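Local coordinates for protein monovalent Na+/H+ antiporter subunit A (Dietzia sp. DQ12-45-1b, PDB 7D3U) that probably exchanges sodium ions for protons across the cell membrane as the large antiporter-like subunit of the Mrp complex, at residues S17-W30 and S92-G106. Numbering follows the deposited sequence.
Sequences SPLLARTMGRDAGW and SRYLGRGSGHGGYYG. With LMT (dodecyl-beta-D-maltoside), chain T; LMT (dodecyl-beta-D-maltoside), chain Y; LMT (dodecyl-beta-D-maltoside), chain X; LMT (dodecyl-beta-D-maltoside), chain U.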
# COMPACT_ATOMS: atom_id res chain seq x y z
N SER B 17 40.24 -17.36 1.05
CA SER B 17 41.21 -16.34 0.68
C SER B 17 41.23 -15.13 1.63
O SER B 17 42.32 -14.57 1.85
CB SER B 17 40.94 -15.87 -0.75
OG SER B 17 39.68 -15.24 -0.87
N PRO B 18 40.11 -14.68 2.20
CA PRO B 18 40.22 -13.59 3.19
C PRO B 18 40.99 -13.99 4.43
O PRO B 18 41.73 -13.17 4.99
CB PRO B 18 38.76 -13.25 3.50
CG PRO B 18 38.00 -13.71 2.32
CD PRO B 18 38.70 -14.95 1.87
N LEU B 19 40.84 -15.23 4.88
CA LEU B 19 41.61 -15.69 6.03
C LEU B 19 43.11 -15.68 5.73
O LEU B 19 43.91 -15.25 6.57
CB LEU B 19 41.16 -17.09 6.45
CG LEU B 19 42.18 -17.91 7.24
CD1 LEU B 19 42.26 -17.41 8.67
CD2 LEU B 19 41.85 -19.39 7.21
N LEU B 20 43.50 -16.14 4.55
CA LEU B 20 44.90 -16.10 4.17
C LEU B 20 45.39 -14.67 4.01
O LEU B 20 46.55 -14.36 4.32
CB LEU B 20 45.12 -16.89 2.87
CG LEU B 20 44.89 -18.39 2.95
CD1 LEU B 20 45.32 -19.06 1.66
CD2 LEU B 20 45.62 -18.98 4.14
N ALA B 21 44.53 -13.78 3.52
CA ALA B 21 44.92 -12.38 3.36
C ALA B 21 45.12 -11.69 4.70
O ALA B 21 45.96 -10.79 4.81
CB ALA B 21 43.89 -11.64 2.52
N ARG B 22 44.35 -12.08 5.71
CA ARG B 22 44.56 -11.53 7.04
C ARG B 22 45.74 -12.18 7.75
O ARG B 22 46.40 -11.53 8.57
CB ARG B 22 43.29 -11.68 7.89
CG ARG B 22 42.33 -10.51 7.77
CD ARG B 22 41.24 -10.58 8.82
NE ARG B 22 40.23 -11.59 8.50
CZ ARG B 22 39.10 -11.76 9.19
NH1 ARG B 22 38.84 -10.99 10.24
NH2 ARG B 22 38.24 -12.70 8.83
N THR B 23 46.01 -13.45 7.46
CA THR B 23 47.19 -14.10 8.03
C THR B 23 48.47 -13.59 7.37
O THR B 23 49.33 -13.01 8.03
CB THR B 23 47.08 -15.62 7.89
OG1 THR B 23 45.74 -16.03 8.16
CG2 THR B 23 48.02 -16.31 8.85
N MET B 24 48.59 -13.80 6.06
CA MET B 24 49.67 -13.22 5.26
C MET B 24 49.14 -11.97 4.58
O MET B 24 48.18 -12.05 3.81
CB MET B 24 50.19 -14.22 4.23
CG MET B 24 50.07 -15.67 4.64
SD MET B 24 50.42 -16.80 3.28
CE MET B 24 50.25 -18.38 4.10
N GLY B 25 49.75 -10.83 4.87
CA GLY B 25 49.26 -9.55 4.38
C GLY B 25 49.05 -9.51 2.88
O GLY B 25 47.92 -9.41 2.41
N ARG B 26 50.14 -9.59 2.12
CA ARG B 26 50.06 -9.68 0.67
C ARG B 26 50.61 -10.98 0.11
O ARG B 26 50.33 -11.30 -1.05
CB ARG B 26 50.80 -8.51 0.00
CG ARG B 26 52.31 -8.59 0.13
CD ARG B 26 52.98 -7.42 -0.56
NE ARG B 26 54.44 -7.53 -0.53
CZ ARG B 26 55.26 -6.70 -1.16
NH1 ARG B 26 56.57 -6.88 -1.08
NH2 ARG B 26 54.77 -5.70 -1.87
N ASP B 27 51.37 -11.74 0.90
CA ASP B 27 51.88 -13.03 0.45
C ASP B 27 50.79 -14.07 0.28
O ASP B 27 51.08 -15.17 -0.20
CB ASP B 27 52.93 -13.55 1.43
CG ASP B 27 53.97 -12.51 1.78
OD1 ASP B 27 54.25 -11.64 0.93
OD2 ASP B 27 54.52 -12.57 2.90
N ALA B 28 49.55 -13.75 0.65
CA ALA B 28 48.45 -14.69 0.44
C ALA B 28 48.22 -14.99 -1.03
O ALA B 28 47.55 -15.98 -1.35
CB ALA B 28 47.16 -14.14 1.07
N GLY B 29 48.74 -14.16 -1.92
CA GLY B 29 48.68 -14.47 -3.34
C GLY B 29 49.56 -15.63 -3.76
O GLY B 29 49.41 -16.12 -4.88
N TRP B 30 50.47 -16.07 -2.89
CA TRP B 30 51.34 -17.19 -3.21
C TRP B 30 50.62 -18.53 -3.03
O TRP B 30 50.69 -19.38 -3.92
CB TRP B 30 52.62 -17.16 -2.38
CG TRP B 30 53.62 -16.13 -2.83
CD1 TRP B 30 54.20 -15.17 -2.06
CD2 TRP B 30 54.15 -15.98 -4.15
NE1 TRP B 30 55.06 -14.42 -2.82
CE2 TRP B 30 55.06 -14.90 -4.10
CE3 TRP B 30 53.96 -16.65 -5.36
CZ2 TRP B 30 55.76 -14.47 -5.22
CZ3 TRP B 30 54.66 -16.22 -6.47
CH2 TRP B 30 55.55 -15.14 -6.39
N SER B 92 50.79 -10.92 -5.50
CA SER B 92 51.41 -11.09 -4.19
C SER B 92 52.58 -10.13 -4.01
O SER B 92 52.92 -9.78 -2.87
CB SER B 92 51.89 -12.53 -4.02
OG SER B 92 52.53 -12.68 -2.77
N ARG B 93 53.20 -9.70 -5.10
CA ARG B 93 54.27 -8.71 -5.05
C ARG B 93 53.85 -7.33 -5.55
O ARG B 93 54.54 -6.35 -5.27
CB ARG B 93 55.48 -9.18 -5.86
CG ARG B 93 56.37 -10.18 -5.14
CD ARG B 93 56.59 -9.77 -3.70
NE ARG B 93 57.10 -10.88 -2.90
CZ ARG B 93 56.93 -10.99 -1.58
NH1 ARG B 93 57.42 -12.03 -0.93
NH2 ARG B 93 56.27 -10.05 -0.92
N TYR B 94 52.74 -7.24 -6.28
CA TYR B 94 52.28 -5.93 -6.76
C TYR B 94 51.68 -5.11 -5.63
O TYR B 94 52.00 -3.92 -5.48
CB TYR B 94 51.27 -6.11 -7.89
CG TYR B 94 50.46 -4.88 -8.18
CD1 TYR B 94 50.95 -3.88 -9.01
CD2 TYR B 94 49.20 -4.70 -7.63
CE1 TYR B 94 50.21 -2.75 -9.27
CE2 TYR B 94 48.45 -3.58 -7.89
CZ TYR B 94 48.96 -2.60 -8.71
OH TYR B 94 48.22 -1.48 -8.98
N LEU B 95 50.79 -5.71 -4.85
CA LEU B 95 50.11 -4.98 -3.79
C LEU B 95 51.10 -4.46 -2.76
O LEU B 95 52.18 -5.01 -2.56
CB LEU B 95 49.07 -5.88 -3.11
CG LEU B 95 47.95 -6.43 -3.98
CD1 LEU B 95 46.96 -7.21 -3.13
CD2 LEU B 95 47.24 -5.31 -4.71
N GLY B 96 50.71 -3.37 -2.09
CA GLY B 96 51.55 -2.80 -1.07
C GLY B 96 51.66 -3.69 0.15
O GLY B 96 50.88 -4.62 0.36
N ARG B 97 52.66 -3.40 0.98
CA ARG B 97 52.92 -4.19 2.19
C ARG B 97 51.89 -3.83 3.26
O ARG B 97 52.18 -3.27 4.31
CB ARG B 97 54.34 -3.95 2.68
CG ARG B 97 55.41 -4.64 1.86
CD ARG B 97 56.18 -3.65 1.01
NE ARG B 97 57.30 -4.27 0.32
CZ ARG B 97 58.48 -4.50 0.88
NH1 ARG B 97 58.70 -4.17 2.15
NH2 ARG B 97 59.45 -5.07 0.17
N GLY B 98 50.63 -4.18 2.96
CA GLY B 98 49.54 -3.97 3.87
C GLY B 98 49.12 -5.25 4.58
O GLY B 98 49.60 -6.34 4.30
N SER B 99 48.18 -5.09 5.51
CA SER B 99 47.62 -6.21 6.26
C SER B 99 46.22 -6.58 5.81
O SER B 99 45.88 -7.77 5.82
CB SER B 99 47.60 -5.89 7.76
OG SER B 99 46.56 -6.60 8.41
N GLY B 100 45.41 -5.61 5.41
CA GLY B 100 44.07 -5.90 4.95
C GLY B 100 43.95 -5.89 3.44
O GLY B 100 43.88 -4.83 2.82
N HIS B 101 43.92 -7.08 2.84
CA HIS B 101 43.72 -7.22 1.40
C HIS B 101 42.66 -8.26 1.08
O HIS B 101 42.57 -8.70 -0.08
CB HIS B 101 45.04 -7.59 0.71
CG HIS B 101 45.90 -6.41 0.40
ND1 HIS B 101 47.24 -6.35 0.74
CD2 HIS B 101 45.63 -5.24 -0.24
CE1 HIS B 101 47.74 -5.20 0.34
NE2 HIS B 101 46.79 -4.51 -0.26
N GLY B 102 41.86 -8.67 2.06
CA GLY B 102 40.87 -9.70 1.81
C GLY B 102 39.83 -9.30 0.79
O GLY B 102 39.32 -10.15 0.05
N GLY B 103 39.49 -8.02 0.72
CA GLY B 103 38.52 -7.57 -0.26
C GLY B 103 38.98 -7.77 -1.69
O GLY B 103 38.15 -7.94 -2.59
N TYR B 104 40.29 -7.76 -1.91
CA TYR B 104 40.81 -7.96 -3.26
C TYR B 104 40.89 -9.44 -3.61
O TYR B 104 40.51 -9.84 -4.71
CB TYR B 104 42.19 -7.30 -3.38
CG TYR B 104 42.97 -7.70 -4.60
CD1 TYR B 104 43.82 -8.80 -4.58
CD2 TYR B 104 42.89 -6.96 -5.77
CE1 TYR B 104 44.54 -9.16 -5.69
CE2 TYR B 104 43.61 -7.32 -6.89
CZ TYR B 104 44.43 -8.42 -6.84
OH TYR B 104 45.15 -8.78 -7.95
N TYR B 105 41.38 -10.27 -2.68
CA TYR B 105 41.56 -11.69 -2.99
C TYR B 105 40.23 -12.43 -2.99
O TYR B 105 39.98 -13.25 -3.88
CB TYR B 105 42.53 -12.32 -1.98
CG TYR B 105 43.96 -11.94 -2.24
CD1 TYR B 105 44.65 -12.47 -3.32
CD2 TYR B 105 44.63 -11.06 -1.40
CE1 TYR B 105 45.96 -12.13 -3.56
CE2 TYR B 105 45.94 -10.72 -1.63
CZ TYR B 105 46.60 -11.25 -2.71
OH TYR B 105 47.91 -10.91 -2.95
N GLY B 106 39.37 -12.15 -2.02
CA GLY B 106 38.06 -12.77 -1.98
C GLY B 106 37.21 -12.50 -3.21
O GLY B 106 36.24 -13.22 -3.45
C1 LMT T . 39.18 -5.61 4.73
C2 LMT T . 38.75 -7.03 4.93
C3 LMT T . 37.45 -7.42 4.29
C4 LMT T . 37.17 -8.85 4.68
C5 LMT T . 36.00 -9.36 3.92
C6 LMT T . 36.37 -9.79 2.54
C7 LMT T . 35.13 -10.07 1.75
C8 LMT T . 35.49 -10.85 0.53
C9 LMT T . 35.09 -12.29 0.59
C10 LMT T . 34.53 -12.65 -0.76
C11 LMT T . 34.35 -14.13 -0.90
C12 LMT T . 33.15 -14.61 -0.17
C1 LMT Y . 54.09 -20.52 -5.94
C2 LMT Y . 55.48 -20.40 -5.40
C3 LMT Y . 55.62 -19.73 -4.08
C4 LMT Y . 57.04 -19.22 -3.98
C5 LMT Y . 57.17 -18.28 -2.82
C6 LMT Y . 58.32 -17.34 -2.98
C7 LMT Y . 58.25 -16.28 -1.93
C8 LMT Y . 59.58 -15.61 -1.84
C9 LMT Y . 59.67 -14.56 -0.78
C10 LMT Y . 59.57 -15.24 0.55
C11 LMT Y . 60.05 -14.36 1.66
C12 LMT Y . 59.08 -13.28 1.96
C1 LMT X . 52.62 -19.71 -11.49
C2 LMT X . 53.64 -19.13 -10.65
C3 LMT X . 54.66 -18.26 -10.96
C4 LMT X . 55.91 -18.05 -10.27
C5 LMT X . 56.26 -17.34 -9.13
C6 LMT X . 57.51 -17.38 -9.36
C7 LMT X . 57.74 -16.98 -8.13
C8 LMT X . 58.83 -17.28 -7.32
C9 LMT X . 60.11 -16.64 -7.36
C10 LMT X . 61.02 -16.04 -6.26
C11 LMT X . 62.49 -16.52 -6.20
C12 LMT X . 63.56 -15.79 -5.45
C1 LMT U . 38.57 -3.59 1.52
C2 LMT U . 37.44 -3.83 0.57
C3 LMT U . 36.44 -4.86 0.97
C4 LMT U . 35.63 -5.19 -0.25
C5 LMT U . 34.57 -6.19 0.08
C6 LMT U . 33.92 -6.74 -1.14
C7 LMT U . 32.88 -7.74 -0.74
C8 LMT U . 32.36 -8.42 -1.97
C9 LMT U . 31.35 -9.48 -1.70
C10 LMT U . 31.28 -10.36 -2.91
C11 LMT U . 30.11 -9.99 -3.77
C12 LMT U . 29.77 -11.08 -4.74
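Arg26 reaches from the turn between helices 2-23 and 29-45 onto the loop that joins helices 71-94 and 102-119. Two helical hairpins of the membrane domain thus meet at their connecting loops. Polar contacts centre on Arg26. Its chain runs extended from CG to NE and brings NH2 to Leu95 O at 2.8 Å. The bond is fairly straight (160° at the hydrogen), and the carbonyl oxygen lies in the guanidinium plane. Arg97 CG sits over the centre of one guanidinium face, and Arg93 CD lies toward the rim of the other. The backbone of Arg26 is held too: Ser92 OG donates to Arg26 O at 3.1 Å, tilted from the carbonyl plane.

Arg26, Arg93 and Arg97 lie close together. Arg93 NH2 is 3.1 Å from Arg26 NE, a nearness of like charges. The salt bridge from Asp27 OD1 to Arg93 NH2, 3.2 Å, probably offsets part of this charge.

Trp30 brings in the ring contacts. Ser92 CB makes a CH-pi contact over its five-membered ring, 3.9 Å from the centroid. C5 of the dodecyl maltoside of chain Y lies over the centre of the opposite face, and Arg93 NH1 lies at the ring edge. An alanine in place of Trp30 would probably leave Ser92 CB without its aromatic face and open a gap beside the detergent chains.

Apolar and backbone packing joins the end of helix 2-23 (17-23) to the start of helix 102-119 (102-106). The axes of these short segments approach to 8.1 Å at 143°, so they run roughly antiparallel. Pro18 and Gly102 pass each other CA to CA, and Ala21 CB lies against Gly102 N. Tyr105 has CG anti to its carbonyl carbon (chi1 -75°), which directs the ring between the hairpins. Its CD2 lies 4.0 Å from Ala21 CB, while CE1 rests 3.6 Å from Gly29 CA.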